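Local coordinates for protein pectinesterase (Aspergillus niger, PDB 5C1E) that hydrolyses the methyl esters of pectin, releasing methanol and de-esterified galacturonan, and is probably involved in the maceration and soft-rotting of plant tissue, at residues N233-D238 / N260-G265; C174-N179 / D201-K206; Y256-N261 / S269-E274; S168-E173 / V281-V286. All blocks are in the same frame, centred on the assembly; numbering follows the deposited sequence. Where two conformers were deposited one is given.

Contact 1 (N233-D238 / N260-G265); sequences NSVLSD and NNSGAG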
loop_
_atom_site.group_PDB
_atom_site.type_symbol
_atom_site.label_atom_id
_atom_site.label_comp_id
_atom_site.label_asym_id
_atom_site.label_seq_id
_atom_site.Cartn_x
_atom_site.Cartn_y
_atom_site.Cartn_z
ATOM N N ASN A 233 -0.021 -17.271 -5.545
ATOM C CA ASN A 233 0.653 -17.099 -6.826
ATOM C C ASN A 233 1.864 -16.159 -6.754
ATOM O O ASN A 233 2.163 -15.461 -7.728
ATOM C CB ASN A 233 -0.333 -16.569 -7.872
ATOM C CG ASN A 233 -1.575 -17.422 -8.000
ATOM O OD1 ASN A 233 -1.487 -18.636 -8.121
ATOM N ND2 ASN A 233 -2.748 -16.779 -8.001
ATOM N N SER A 234 2.551 -16.147 -5.609
ATOM C CA SER A 234 3.600 -15.182 -5.349
ATOM C C SER A 234 4.945 -15.832 -5.110
ATOM O O SER A 234 5.033 -17.032 -4.800
ATOM C CB SER A 234 3.255 -14.332 -4.120
ATOM O OG SER A 234 2.128 -13.531 -4.353
ATOM N N VAL A 235 5.990 -15.026 -5.262
ATOM C CA VAL A 235 7.353 -15.429 -4.975
ATOM C C VAL A 235 7.770 -14.947 -3.588
ATOM O O VAL A 235 7.736 -13.745 -3.300
ATOM C CB VAL A 235 8.348 -14.911 -6.027
ATOM C CG1 VAL A 235 9.733 -15.497 -5.766
ATOM C CG2 VAL A 235 7.891 -15.301 -7.428
ATOM N N LEU A 236 8.165 -15.893 -2.746
ATOM C CA LEU A 236 8.591 -15.617 -1.374
ATOM C C LEU A 236 10.056 -15.980 -1.239
ATOM O O LEU A 236 10.423 -17.162 -1.401
ATOM C CB LEU A 236 7.780 -16.450 -0.401
ATOM C CG LEU A 236 6.255 -16.267 -0.433
ATOM C CD1 LEU A 236 5.668 -17.259 0.553
ATOM C CD2 LEU A 236 5.866 -14.840 -0.086
ATOM N N SER A 237 10.899 -14.986 -0.955
ATOM C CA SER A 237 12.329 -15.245 -0.821
ATOM C C SER A 237 12.642 -15.920 0.519
ATOM O O SER A 237 11.756 -16.092 1.369
ATOM C CB SER A 237 13.130 -13.953 -0.972
ATOM O OG SER A 237 13.186 -13.227 0.239
ATOM N N ASP A 238 13.915 -16.251 0.722
ATOM C CA ASP A 238 14.345 -16.903 1.961
ATOM C C ASP A 238 14.241 -16.033 3.214
ATOM O O ASP A 238 14.575 -16.490 4.297
ATOM C CB ASP A 238 15.770 -17.466 1.828
ATOM C CG ASP A 238 16.852 -16.388 1.823
ATOM O OD1 ASP A 238 16.554 -15.172 1.825
ATOM O OD2 ASP A 238 18.037 -16.778 1.808
ATOM N N ASN A 260 -0.273 -21.750 -3.967
ATOM C CA ASN A 260 0.545 -21.753 -5.183
ATOM C C ASN A 260 1.663 -20.698 -5.179
ATOM O O ASN A 260 1.873 -20.009 -6.175
ATOM C CB ASN A 260 -0.347 -21.568 -6.431
ATOM C CG ASN A 260 0.406 -21.851 -7.726
ATOM O OD1 ASN A 260 1.168 -22.811 -7.801
ATOM N ND2 ASN A 260 0.241 -20.980 -8.724
ATOM N N ASN A 261 2.388 -20.580 -4.067
ATOM C CA ASN A 261 3.553 -19.713 -4.021
ATOM C C ASN A 261 4.815 -20.488 -4.395
ATOM O O ASN A 261 4.852 -21.730 -4.326
ATOM C CB ASN A 261 3.720 -19.107 -2.626
ATOM C CG ASN A 261 2.543 -18.238 -2.226
ATOM O OD1 ASN A 261 2.012 -17.472 -3.035
ATOM N ND2 ASN A 261 2.135 -18.346 -0.974
ATOM N N SER A 262 5.843 -19.743 -4.765
ATOM C CA SER A 262 7.140 -20.310 -5.094
ATOM C C SER A 262 8.261 -19.567 -4.370
ATOM O O SER A 262 8.011 -18.625 -3.631
ATOM C CB SER A 262 7.336 -20.253 -6.603
ATOM O OG SER A 262 7.529 -18.919 -7.058
ATOM N N GLY A 263 9.501 -20.013 -4.579
ATOM C CA GLY A 263 10.670 -19.372 -3.980
ATOM C C GLY A 263 11.170 -20.054 -2.722
ATOM O O GLY A 263 10.502 -20.905 -2.137
ATOM N N ALA A 264 12.350 -19.643 -2.287
ATOM C CA ALA A 264 13.017 -20.275 -1.166
ATOM C C ALA A 264 12.211 -20.181 0.124
ATOM O O ALA A 264 12.344 -21.042 0.979
ATOM C CB ALA A 264 14.407 -19.683 -0.980
ATOM N N GLY A 265 11.349 -19.166 0.250
ATOM C CA GLY A 265 10.525 -19.009 1.455
ATOM C C GLY A 265 9.130 -19.617 1.431
ATOM O O GLY A 265 8.322 -19.379 2.359
HETATM O O HOH W 1 5.390 -18.069 -7.998
#
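This is a mostly backbone-paired contact at the C-terminal end of the parallel beta-helix, where Asn233-Asp238, on the outermost strand of its sheet, is met by the irregular chain Asn260-Gly265 running in the same direction. Val235 and Ser262 form the one bridge, in the parallel manner: Ser262 N donates to Ser234 O (2.8 Å) and Ser262 O accepts from Leu236 N (2.9 Å). Further on, Gly265 N reaches Leu236 O at 2.8 Å. Gly263, at a phi of 98° that suits glycine, and Gly265, packed with its CA 3.2 Å from Ser237 O, allow this close approach of the backbones.

The asparagines hold the other end. Asn233 and Asn260 both take left-handed helical backbone angles, which asparagine tolerates well. Asn260 ND2 gives a nearly straight bond of 3.0 Å to Asn233 OD1, and the amide planes stand 76° apart. In Asn261 a chi1 of -62° swings the amide back toward the other chain, and its OD1 receives Ser234 N (2.9 Å) in plane on a lone pair, while its ND2 goes to Tyr231 O. The same ND2 lies 4.0 Å from CD1 of the buried Leu236.

Asparagines aligned at the same corner of successive coils and joined by side-chain hydrogen bonds are characteristic of right-handed parallel beta-helices, the fold of the pectinesterases.

Contact 2 (C174-N179 / D201-K206); sequences CDIVSN and DNCNIK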
loop_
_atom_site.group_PDB
_atom_site.type_symbol
_atom_site.label_atom_id
_atom_site.label_comp_id
_atom_site.label_asym_id
_atom_site.label_seq_id
_atom_site.Cartn_x
_atom_site.Cartn_y
_atom_site.Cartn_z
ATOM N N CYS A 174 3.035 -6.598 -7.113
ATOM C CA CYS A 174 3.804 -5.639 -6.340
ATOM C C CYS A 174 5.096 -6.255 -5.846
ATOM O O CYS A 174 5.189 -7.480 -5.636
ATOM C CB CYS A 174 3.010 -5.147 -5.132
ATOM S SG CYS A 174 1.559 -4.160 -5.535
ATOM N N ASP A 175 6.087 -5.394 -5.637
ATOM C CA ASP A 175 7.289 -5.793 -4.933
ATOM C C ASP A 175 7.102 -5.377 -3.492
ATOM O O ASP A 175 6.893 -4.203 -3.199
ATOM C CB ASP A 175 8.542 -5.150 -5.548
ATOM C CG ASP A 175 8.947 -5.796 -6.877
ATOM O OD1 ASP A 175 8.679 -6.995 -7.098
ATOM O OD2 ASP A 175 9.535 -5.090 -7.710
ATOM N N ILE A 176 7.149 -6.359 -2.597
ATOM C CA ILE A 176 6.979 -6.133 -1.184
ATOM C C ILE A 176 8.344 -6.400 -0.562
ATOM O O ILE A 176 8.847 -7.533 -0.595
ATOM C CB ILE A 176 5.851 -7.018 -0.635
ATOM C CG1 ILE A 176 4.520 -6.584 -1.249
ATOM C CG2 ILE A 176 5.818 -6.997 0.883
ATOM C CD1 ILE A 176 3.375 -7.546 -1.026
ATOM N N VAL A 177 8.946 -5.336 -0.038
ATOM C CA VAL A 177 10.377 -5.287 0.259
ATOM C C VAL A 177 10.608 -5.032 1.743
ATOM O O VAL A 177 10.294 -3.961 2.236
ATOM C CB VAL A 177 11.063 -4.181 -0.562
ATOM C CG1 VAL A 177 12.575 -4.187 -0.336
ATOM C CG2 VAL A 177 10.739 -4.341 -2.052
ATOM N N SER A 178 11.159 -6.013 2.454
ATOM C CA SER A 178 11.458 -5.848 3.880
ATOM C C SER A 178 12.847 -5.241 4.096
ATOM O O SER A 178 13.847 -5.760 3.562
ATOM C CB SER A 178 11.373 -7.191 4.639
ATOM O OG SER A 178 10.038 -7.581 4.912
ATOM N N ASN A 179 12.919 -4.168 4.892
ATOM C CA ASN A 179 14.201 -3.520 5.235
ATOM C C ASN A 179 14.609 -3.731 6.699
ATOM O O ASN A 179 15.491 -3.032 7.220
ATOM C CB ASN A 179 14.202 -2.021 4.891
ATOM C CG ASN A 179 13.080 -1.260 5.554
ATOM O OD1 ASN A 179 12.332 -1.821 6.351
ATOM N ND2 ASN A 179 12.953 0.018 5.228
ATOM N N ASP A 201 -1.249 -11.084 -4.388
ATOM C CA ASP A 201 -1.383 -11.920 -5.585
ATOM C C ASP A 201 -0.327 -11.624 -6.634
ATOM O O ASP A 201 -0.166 -10.482 -7.067
ATOM C CB ASP A 201 -2.767 -11.732 -6.214
ATOM C CG ASP A 201 -2.967 -12.585 -7.453
ATOM O OD1 ASP A 201 -3.336 -13.763 -7.316
ATOM O OD2 ASP A 201 -2.789 -12.061 -8.563
ATOM N N ASN A 202 0.379 -12.662 -7.071
ATOM C CA ASN A 202 1.455 -12.488 -8.060
ATOM C C ASN A 202 2.423 -11.379 -7.649
ATOM O O ASN A 202 2.855 -10.568 -8.469
ATOM C CB ASN A 202 0.851 -12.225 -9.457
ATOM C CG ASN A 202 0.228 -13.472 -10.075
ATOM O OD1 ASN A 202 -0.998 -13.688 -10.032
ATOM N ND2 ASN A 202 1.071 -14.300 -10.664
ATOM N N CYS A 203 2.750 -11.328 -6.360
ATOM C CA CYS A 203 3.718 -10.367 -5.865
ATOM C C CYS A 203 5.077 -11.026 -5.666
ATOM O O CYS A 203 5.225 -12.246 -5.764
ATOM C CB CYS A 203 3.230 -9.729 -4.561
ATOM S SG CYS A 203 1.727 -8.729 -4.754
ATOM N N ASN A 204 6.061 -10.187 -5.403
ATOM C CA ASN A 204 7.407 -10.616 -5.123
ATOM C C ASN A 204 7.822 -10.090 -3.758
ATOM O O ASN A 204 7.897 -8.873 -3.546
ATOM C CB ASN A 204 8.352 -10.081 -6.179
ATOM C CG ASN A 204 9.745 -10.624 -6.016
ATOM O OD1 ASN A 204 9.930 -11.827 -5.777
ATOM N ND2 ASN A 204 10.736 -9.756 -6.140
ATOM N N ILE A 205 8.064 -11.008 -2.830
ATOM C CA ILE A 205 8.432 -10.653 -1.451
ATOM C C ILE A 205 9.950 -10.897 -1.304
ATOM O O ILE A 205 10.419 -12.005 -1.533
ATOM C CB ILE A 205 7.642 -11.509 -0.425
ATOM C CG1 ILE A 205 6.168 -11.087 -0.315
ATOM C CG2 ILE A 205 8.235 -11.354 0.968
ATOM C CD1 ILE A 205 5.370 -11.151 -1.593
ATOM N N LYS A 206 10.700 -9.873 -0.928
ATOM C CA LYS A 206 12.161 -9.991 -0.849
ATOM C C LYS A 206 12.760 -8.970 0.118
ATOM O O LYS A 206 12.095 -8.015 0.508
ATOM C CB LYS A 206 12.779 -9.802 -2.242
ATOM C CG LYS A 206 12.396 -8.479 -2.900
ATOM C CD LYS A 206 13.188 -8.236 -4.179
ATOM C CE LYS A 206 12.490 -7.261 -5.113
ATOM N NZ LYS A 206 12.815 -5.851 -4.787
#
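The carboxylate of Asp175 and the amide of Asn204 are neighbours on one face of a sheet formed by adjacent coils of the parallel beta-helix, their planes 72° apart, so that the groups do not stack. Instead one oxygen, Asp175 OD1, rests against the aliphatic CB of Asn204 at 3.2 Å; Asn204 was modelled in two conformers, which leaves the turn of its amide uncertain. The other oxygen, Asp175 OD2, is held by Tyr69 OH.

Lys206 shares this face. Its chain leaves from between the backbone N and the carbonyl carbon and bends at chi4 (86°), which lays NZ beside Val177 CG2 (3.8 Å). That brings NZ within 4.5 Å of Asp175 OD2, too far for a salt bridge.

On the reverse face, Ile176 and Ile205 run alongside each other in the same direction, with CB of Ile176 4.1 Å from CG1 of Ile205; both also touch Ile184 of strand 182-187, so beta-branched hydrocarbon fills the inside of the coil. Cys174 and Cys203 continue this row. There the thiol serves as an acceptor: Cys174 N donates to Cys203 SG at 3.4 Å.

The backbones are parallel and bonded in regular register, from Asn204 N to Cys174 O, through Ile176 N to Asn204 O (2.8 Å) and Lys206 N to Ile176 O, to Ser178 N on Lys206 O.

The chemistry thus divides by face: mainly polar groups, with Val177 among them, on one; hydrocarbon and sulfur on the other. The nearby lysine would probably help, at long range, to stabilise the negative charge of Asp175.

Contact 3 (Y256-N261 / S269-E274); sequences YYEYNN and SDREYE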
loop_
_atom_site.group_PDB
_atom_site.type_symbol
_atom_site.label_atom_id
_atom_site.label_comp_id
_atom_site.label_asym_id
_atom_site.label_seq_id
_atom_site.Cartn_x
_atom_site.Cartn_y
_atom_site.Cartn_z
ATOM N N TYR A 256 -5.373 -17.211 7.859
ATOM C CA TYR A 256 -4.120 -17.069 7.125
ATOM C C TYR A 256 -3.902 -18.217 6.131
ATOM O O TYR A 256 -3.887 -19.394 6.503
ATOM C CB TYR A 256 -2.979 -17.044 8.126
ATOM C CG TYR A 256 -2.801 -15.764 8.927
ATOM C CD1 TYR A 256 -3.318 -14.542 8.498
ATOM C CD2 TYR A 256 -2.075 -15.784 10.127
ATOM C CE1 TYR A 256 -3.104 -13.369 9.235
ATOM C CE2 TYR A 256 -1.864 -14.634 10.869
ATOM C CZ TYR A 256 -2.370 -13.435 10.426
ATOM O OH TYR A 256 -2.119 -12.304 11.146
ATOM N N TYR A 257 -3.678 -17.851 4.873
ATOM C CA TYR A 257 -3.660 -18.804 3.778
ATOM C C TYR A 257 -2.468 -18.599 2.865
ATOM O O TYR A 257 -1.996 -17.471 2.667
ATOM C CB TYR A 257 -4.887 -18.615 2.905
ATOM C CG TYR A 257 -6.223 -18.651 3.597
ATOM C CD1 TYR A 257 -6.883 -19.849 3.781
ATOM C CD2 TYR A 257 -6.843 -17.488 4.025
ATOM C CE1 TYR A 257 -8.132 -19.899 4.362
ATOM C CE2 TYR A 257 -8.096 -17.520 4.609
ATOM C CZ TYR A 257 -8.729 -18.724 4.792
ATOM O OH TYR A 257 -9.970 -18.783 5.374
ATOM N N GLU A 258 -2.005 -19.695 2.281
ATOM C CA GLU A 258 -1.106 -19.622 1.137
ATOM C C GLU A 258 -1.618 -20.506 0.006
ATOM O O GLU A 258 -2.184 -21.564 0.254
ATOM C CB GLU A 258 0.276 -20.067 1.530
ATOM C CG GLU A 258 1.025 -19.078 2.395
ATOM C CD GLU A 258 2.329 -19.677 2.865
ATOM O OE1 GLU A 258 3.340 -19.472 2.160
ATOM O OE2 GLU A 258 2.327 -20.382 3.899
ATOM N N TYR A 259 -1.437 -20.072 -1.235
ATOM C CA TYR A 259 -1.870 -20.876 -2.372
ATOM C C TYR A 259 -0.949 -20.675 -3.565
ATOM O O TYR A 259 -0.870 -19.577 -4.110
ATOM C CB TYR A 259 -3.312 -20.558 -2.786
ATOM C CG TYR A 259 -3.773 -21.479 -3.893
ATOM C CD1 TYR A 259 -4.231 -22.763 -3.602
ATOM C CD2 TYR A 259 -3.694 -21.096 -5.228
ATOM C CE1 TYR A 259 -4.618 -23.632 -4.607
ATOM C CE2 TYR A 259 -4.077 -21.960 -6.241
ATOM C CZ TYR A 259 -4.538 -23.229 -5.919
ATOM O OH TYR A 259 -4.933 -24.102 -6.907
ATOM N N ASN A 260 -0.273 -21.750 -3.967
ATOM C CA ASN A 260 0.545 -21.753 -5.183
ATOM C C ASN A 260 1.663 -20.698 -5.179
ATOM O O ASN A 260 1.873 -20.009 -6.175
ATOM C CB ASN A 260 -0.347 -21.568 -6.431
ATOM C CG ASN A 260 0.406 -21.851 -7.726
ATOM O OD1 ASN A 260 1.168 -22.811 -7.801
ATOM N ND2 ASN A 260 0.241 -20.980 -8.724
ATOM N N ASN A 261 2.388 -20.580 -4.067
ATOM C CA ASN A 261 3.553 -19.713 -4.021
ATOM C C ASN A 261 4.815 -20.488 -4.395
ATOM O O ASN A 261 4.852 -21.730 -4.326
ATOM C CB ASN A 261 3.720 -19.107 -2.626
ATOM C CG ASN A 261 2.543 -18.238 -2.226
ATOM O OD1 ASN A 261 2.012 -17.472 -3.035
ATOM N ND2 ASN A 261 2.135 -18.346 -0.974
ATOM N N SER A 269 5.806 -26.745 5.085
ATOM C CA SER A 269 5.773 -27.913 5.991
ATOM C C SER A 269 5.967 -27.572 7.481
ATOM O O SER A 269 5.582 -28.357 8.340
ATOM C CB SER A 269 6.810 -28.972 5.556
ATOM O OG SER A 269 8.124 -28.530 5.847
ATOM N N ASP A 270 6.557 -26.415 7.793
ATOM C CA ASP A 270 6.746 -26.012 9.190
ATOM C C ASP A 270 5.844 -24.833 9.587
ATOM O O ASP A 270 6.062 -24.221 10.612
ATOM C CB ASP A 270 8.203 -25.637 9.463
ATOM C CG ASP A 270 9.136 -26.843 9.498
ATOM O OD1 ASP A 270 8.661 -27.978 9.698
ATOM O OD2 ASP A 270 10.354 -26.646 9.342
ATOM N N ARG A 271 4.837 -24.536 8.781
ATOM C CA ARG A 271 3.971 -23.369 9.050
ATOM C C ARG A 271 3.159 -23.523 10.319
ATOM O O ARG A 271 2.858 -24.635 10.754
ATOM C CB ARG A 271 3.017 -23.122 7.885
ATOM C CG ARG A 271 3.725 -22.685 6.615
ATOM C CD ARG A 271 4.188 -21.229 6.707
ATOM N NE ARG A 271 4.572 -20.705 5.394
ATOM C CZ ARG A 271 5.818 -20.436 4.977
ATOM N NH1 ARG A 271 6.883 -20.618 5.752
ATOM N NH2 ARG A 271 5.993 -19.970 3.750
ATOM N N GLU A 272 2.816 -22.377 10.895
ATOM C CA GLU A 272 1.906 -22.277 12.021
ATOM C C GLU A 272 0.827 -21.256 11.685
ATOM O O GLU A 272 1.029 -20.385 10.834
ATOM C CB GLU A 272 2.643 -21.842 13.301
ATOM C CG GLU A 272 3.662 -22.846 13.825
ATOM C CD GLU A 272 4.369 -22.380 15.100
ATOM O OE1 GLU A 272 4.055 -21.278 15.624
ATOM O OE2 GLU A 272 5.257 -23.124 15.580
ATOM N N TYR A 273 -0.333 -21.402 12.333
ATOM C CA TYR A 273 -1.430 -20.424 12.272
ATOM C C TYR A 273 -2.161 -20.367 10.922
ATOM O O TYR A 273 -2.890 -19.411 10.648
ATOM C CB TYR A 273 -0.942 -19.015 12.671
ATOM C CG TYR A 273 -0.241 -18.974 14.007
ATOM C CD1 TYR A 273 -0.958 -19.104 15.191
ATOM C CD2 TYR A 273 1.137 -18.800 14.089
ATOM C CE1 TYR A 273 -0.317 -19.073 16.419
ATOM C CE2 TYR A 273 1.782 -18.773 15.317
ATOM C CZ TYR A 273 1.045 -18.917 16.468
ATOM O OH TYR A 273 1.668 -18.905 17.679
ATOM N N GLU A 274 -1.987 -21.374 10.074
ATOM C CA GLU A 274 -2.626 -21.339 8.762
ATOM C C GLU A 274 -3.929 -22.125 8.687
ATOM O O GLU A 274 -4.226 -22.975 9.542
ATOM C CB GLU A 274 -1.685 -21.837 7.679
ATOM C CG GLU A 274 -0.506 -20.936 7.452
ATOM C CD GLU A 274 0.184 -21.202 6.127
ATOM O OE1 GLU A 274 0.305 -22.397 5.724
ATOM O OE2 GLU A 274 0.603 -20.194 5.507
HETATM O O HOH W 2 -5.381 -19.379 9.754
#
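The contact lies at the C-terminal end of the beta-helix, where Tyr256 and Glu258, on the outermost strand of the long parallel sheet, meet Arg271, Tyr273 and Glu274 of the following loop. Its centre is a two-pronged salt bridge. Arg271 NH2 donates to Glu258 OE1 (3.1 Å) in a nearly straight line, and NE faces OE2 at 2.7 Å, although the place of that oxygen is less sure. Carboxylate meets guanidinium edge-on, their planes 21° apart. Arg271 bends at chi2 (-75°), which turns the guanidinium back to the strand; Glu258 is extended beyond CG and reaches out to it.

Arginine suits this place because its remaining N-H groups have work elsewhere: NH2 also bonds Gly265 O, and NH1 bonds Pro242 O. Glu274 crosses Glu258 obliquely, the carboxylate planes 68° apart, its OE2 taking a hydrogen bond from Trp245 NE1. The 2.4 Å between this OE2 and Glu258 OE2 is doubtful as modelled; a shared proton is one possible reading.

Tyr256 forms the second half. Its CB lies 3.5 Å from Tyr273 O, and a water spans the gap, accepting from Tyr256 N (2.9 Å) and donating to Tyr273 O (2.6 Å). The Tyr256 ring stacks on Trp245, which therefore serves both halves.

The paired bonds from Arg271 imply that its positive charge probably favours the ionised form of Glu258.

Contact 4 (S168-E173 / V281-V286); sequences SVWFGE and VDKTTV. With SO4 (sulfate ion), chain C.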
loop_
_atom_site.group_PDB
_atom_site.type_symbol
_atom_site.label_atom_id
_atom_site.label_comp_id
_atom_site.label_asym_id
_atom_site.label_seq_id
_atom_site.Cartn_x
_atom_site.Cartn_y
_atom_site.Cartn_z
ATOM N N SER A 168 -10.169 -3.819 2.828
ATOM C CA SER A 168 -10.215 -5.019 2.025
ATOM C C SER A 168 -9.399 -4.710 0.782
ATOM O O SER A 168 -9.794 -3.863 -0.037
ATOM C CB SER A 168 -11.632 -5.434 1.678
ATOM O OG SER A 168 -11.612 -6.777 1.265
ATOM N N VAL A 169 -8.250 -5.373 0.668
ATOM C CA VAL A 169 -7.193 -4.881 -0.216
ATOM C C VAL A 169 -6.564 -5.981 -1.039
ATOM O O VAL A 169 -6.294 -7.080 -0.541
ATOM C CB VAL A 169 -6.134 -4.071 0.586
ATOM C CG1 VAL A 169 -5.598 -4.884 1.746
ATOM C CG2 VAL A 169 -5.017 -3.550 -0.312
ATOM N N TRP A 170 -6.355 -5.663 -2.316
ATOM C CA TRP A 170 -5.719 -6.539 -3.292
ATOM C C TRP A 170 -4.410 -5.910 -3.744
ATOM O O TRP A 170 -4.412 -4.775 -4.230
ATOM C CB TRP A 170 -6.615 -6.700 -4.506
ATOM C CG TRP A 170 -6.079 -7.638 -5.550
ATOM C CD1 TRP A 170 -5.147 -7.356 -6.505
ATOM C CD2 TRP A 170 -6.481 -8.996 -5.776
ATOM N NE1 TRP A 170 -4.939 -8.443 -7.303
ATOM C CE2 TRP A 170 -5.744 -9.468 -6.881
ATOM C CE3 TRP A 170 -7.396 -9.853 -5.161
ATOM C CZ2 TRP A 170 -5.877 -10.763 -7.366
ATOM C CZ3 TRP A 170 -7.537 -11.137 -5.650
ATOM C CH2 TRP A 170 -6.782 -11.588 -6.738
ATOM N N PHE A 171 -3.310 -6.636 -3.546
ATOM C CA PHE A 171 -1.987 -6.254 -4.046
ATOM C C PHE A 171 -1.639 -7.163 -5.199
ATOM O O PHE A 171 -1.534 -8.365 -5.023
ATOM C CB PHE A 171 -0.924 -6.392 -2.967
ATOM C CG PHE A 171 -1.133 -5.486 -1.794
ATOM C CD1 PHE A 171 -0.589 -4.220 -1.785
ATOM C CD2 PHE A 171 -1.842 -5.917 -0.687
ATOM C CE1 PHE A 171 -0.771 -3.375 -0.704
ATOM C CE2 PHE A 171 -2.029 -5.077 0.406
ATOM C CZ PHE A 171 -1.495 -3.801 0.390
ATOM N N GLY A 172 -1.524 -6.583 -6.389
ATOM C CA GLY A 172 -1.254 -7.353 -7.594
ATOM C C GLY A 172 0.079 -6.953 -8.197
ATOM O O GLY A 172 0.337 -5.766 -8.447
ATOM N N GLU A 173 0.918 -7.936 -8.477
ATOM C CA GLU A 173 2.200 -7.687 -9.139
ATOM C C GLU A 173 3.017 -6.585 -8.447
ATOM O O GLU A 173 3.619 -5.755 -9.117
ATOM C CB GLU A 173 1.979 -7.322 -10.607
ATOM C CG GLU A 173 1.364 -8.433 -11.434
ATOM C CD GLU A 173 0.944 -8.000 -12.842
ATOM O OE1 GLU A 173 1.227 -6.863 -13.288
ATOM O OE2 GLU A 173 0.299 -8.825 -13.521
ATOM N N VAL A 281 -8.138 -16.812 -4.212
ATOM C CA VAL A 281 -9.300 -15.918 -4.159
ATOM C C VAL A 281 -9.264 -14.938 -5.321
ATOM O O VAL A 281 -8.201 -14.665 -5.866
ATOM C CB VAL A 281 -9.433 -15.161 -2.814
ATOM C CG1 VAL A 281 -9.364 -16.141 -1.663
ATOM C CG2 VAL A 281 -8.378 -14.076 -2.664
ATOM N N ASP A 282 -10.425 -14.411 -5.703
ATOM C CA ASP A 282 -10.477 -13.448 -6.804
ATOM C C ASP A 282 -10.864 -12.062 -6.311
ATOM O O ASP A 282 -11.204 -11.877 -5.150
ATOM C CB ASP A 282 -11.394 -13.940 -7.954
ATOM C CG ASP A 282 -12.867 -14.092 -7.555
ATOM O OD1 ASP A 282 -13.319 -13.608 -6.492
ATOM O OD2 ASP A 282 -13.596 -14.707 -8.365
ATOM N N LYS A 283 -10.810 -11.084 -7.206
ATOM C CA LYS A 283 -11.076 -9.713 -6.819
ATOM C C LYS A 283 -12.530 -9.464 -6.469
ATOM O O LYS A 283 -12.836 -8.512 -5.764
ATOM C CB LYS A 283 -10.614 -8.738 -7.905
ATOM C CG LYS A 283 -9.101 -8.671 -8.001
ATOM C CD LYS A 283 -8.592 -7.559 -8.912
ATOM C CE LYS A 283 -8.914 -7.802 -10.363
ATOM N NZ LYS A 283 -8.215 -9.012 -10.875
ATOM N N THR A 284 -13.438 -10.295 -6.957
ATOM C CA THR A 284 -14.830 -10.122 -6.568
ATOM C C THR A 284 -14.980 -10.390 -5.061
ATOM O O THR A 284 -15.693 -9.671 -4.368
ATOM C CB THR A 284 -15.767 -10.996 -7.411
ATOM O OG1 THR A 284 -15.748 -10.508 -8.759
ATOM C CG2 THR A 284 -17.191 -10.955 -6.866
ATOM N N THR A 285 -14.296 -11.418 -4.573
ATOM C CA THR A 285 -14.311 -11.742 -3.159
ATOM C C THR A 285 -13.730 -10.591 -2.336
ATOM O O THR A 285 -14.292 -10.217 -1.321
ATOM C CB THR A 285 -13.520 -13.035 -2.906
ATOM O OG1 THR A 285 -14.274 -14.147 -3.417
ATOM C CG2 THR A 285 -13.251 -13.245 -1.442
ATOM N N VAL A 286 -12.619 -10.023 -2.779
ATOM C CA VAL A 286 -11.878 -9.039 -1.962
ATOM C C VAL A 286 -12.444 -7.626 -2.100
ATOM O O VAL A 286 -12.532 -6.873 -1.120
ATOM C CB VAL A 286 -10.368 -9.063 -2.324
ATOM C CG1 VAL A 286 -9.571 -8.041 -1.509
ATOM C CG2 VAL A 286 -9.803 -10.461 -2.158
HETATM S S SO4 C . -4.679 -8.189 -11.062
HETATM O O1 SO4 C . -3.962 -8.537 -12.324
HETATM O O2 SO4 C . -3.669 -7.876 -10.016
HETATM O O3 SO4 C . -5.599 -7.033 -11.243
HETATM O O4 SO4 C . -5.511 -9.349 -10.664
#
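Helix 283-287 packs on one side of the parallel beta-helix, its first-turn Lys283 covering Trp170 of strand 168-172 at a spot where a sulfate ion is also bound. The lysine crosses the indole at about a right angle, its CG 3.4 Å above the centre of the six-membered ring in a CH-pi contact. Its chain bends at both chi3 and chi4 (-68° and -64°), curling the ammonium group over to the sulfate, where NZ donates to O4 at 2.7 Å and weakly to O3. The ammonium is 5.0 Å from the ring centroid, at most a weak cation-pi attraction. From the edge of the same indole, Trp170 NE1 donates to sulfate O2 (3.0 Å), and Tyr150 OH adds a further bond. Gly172, without a side chain, lets O2 come within 3.5 Å of its CA.

Elsewhere round the indole edge, Val281 O lies 3.5 Å from CH2 and Val286 CG2 lies 3.9 Å from CE3. Tryptophan suits the place because one flat group offers a broad apolar face to the helix and an N-H to the anion.

Ser168 fixes the far end: a chi1 of -163° turns its OG to the helix, where it donates to Val286 O (2.6 Å) in plane on a lone pair; OG also bonds Trp197 N. The helix start itself is N-capped, Asp282 OD1 accepting from Thr285 N.

The sulfate probably comes from the crystallisation liquor, but the indole N-H, the Tyr150 hydroxyl and the lysine make a place where a negative group is hydrogen-bonded and probably partly offset in charge by Lys283.

How the contacts relate
Contact 4 spans the longest loop, pairing 168-173 with 281-286, and the other three are nested inside it: contact 2 first, then contacts 1 and 3, which share Asn260 and Asn261. Contacts 1 and 2 both reach one sheet, where strands 204-207 and 235-236 are neighbours; their centres are 10 Å apart and backbone bonds join them. Contacts 1 and 3, centres 11 Å apart, meet through Gly265 with Arg271 and Asn233 with Tyr259. Contacts 3 and 4 both reach the long parallel sheet, with centres 18 Å apart and no touch. Contact 4 meets contact 2 through Phe171 and Asp201. Together they follow the coils to the C-terminal end of the beta-helix, covered by the chain's final loops and helix.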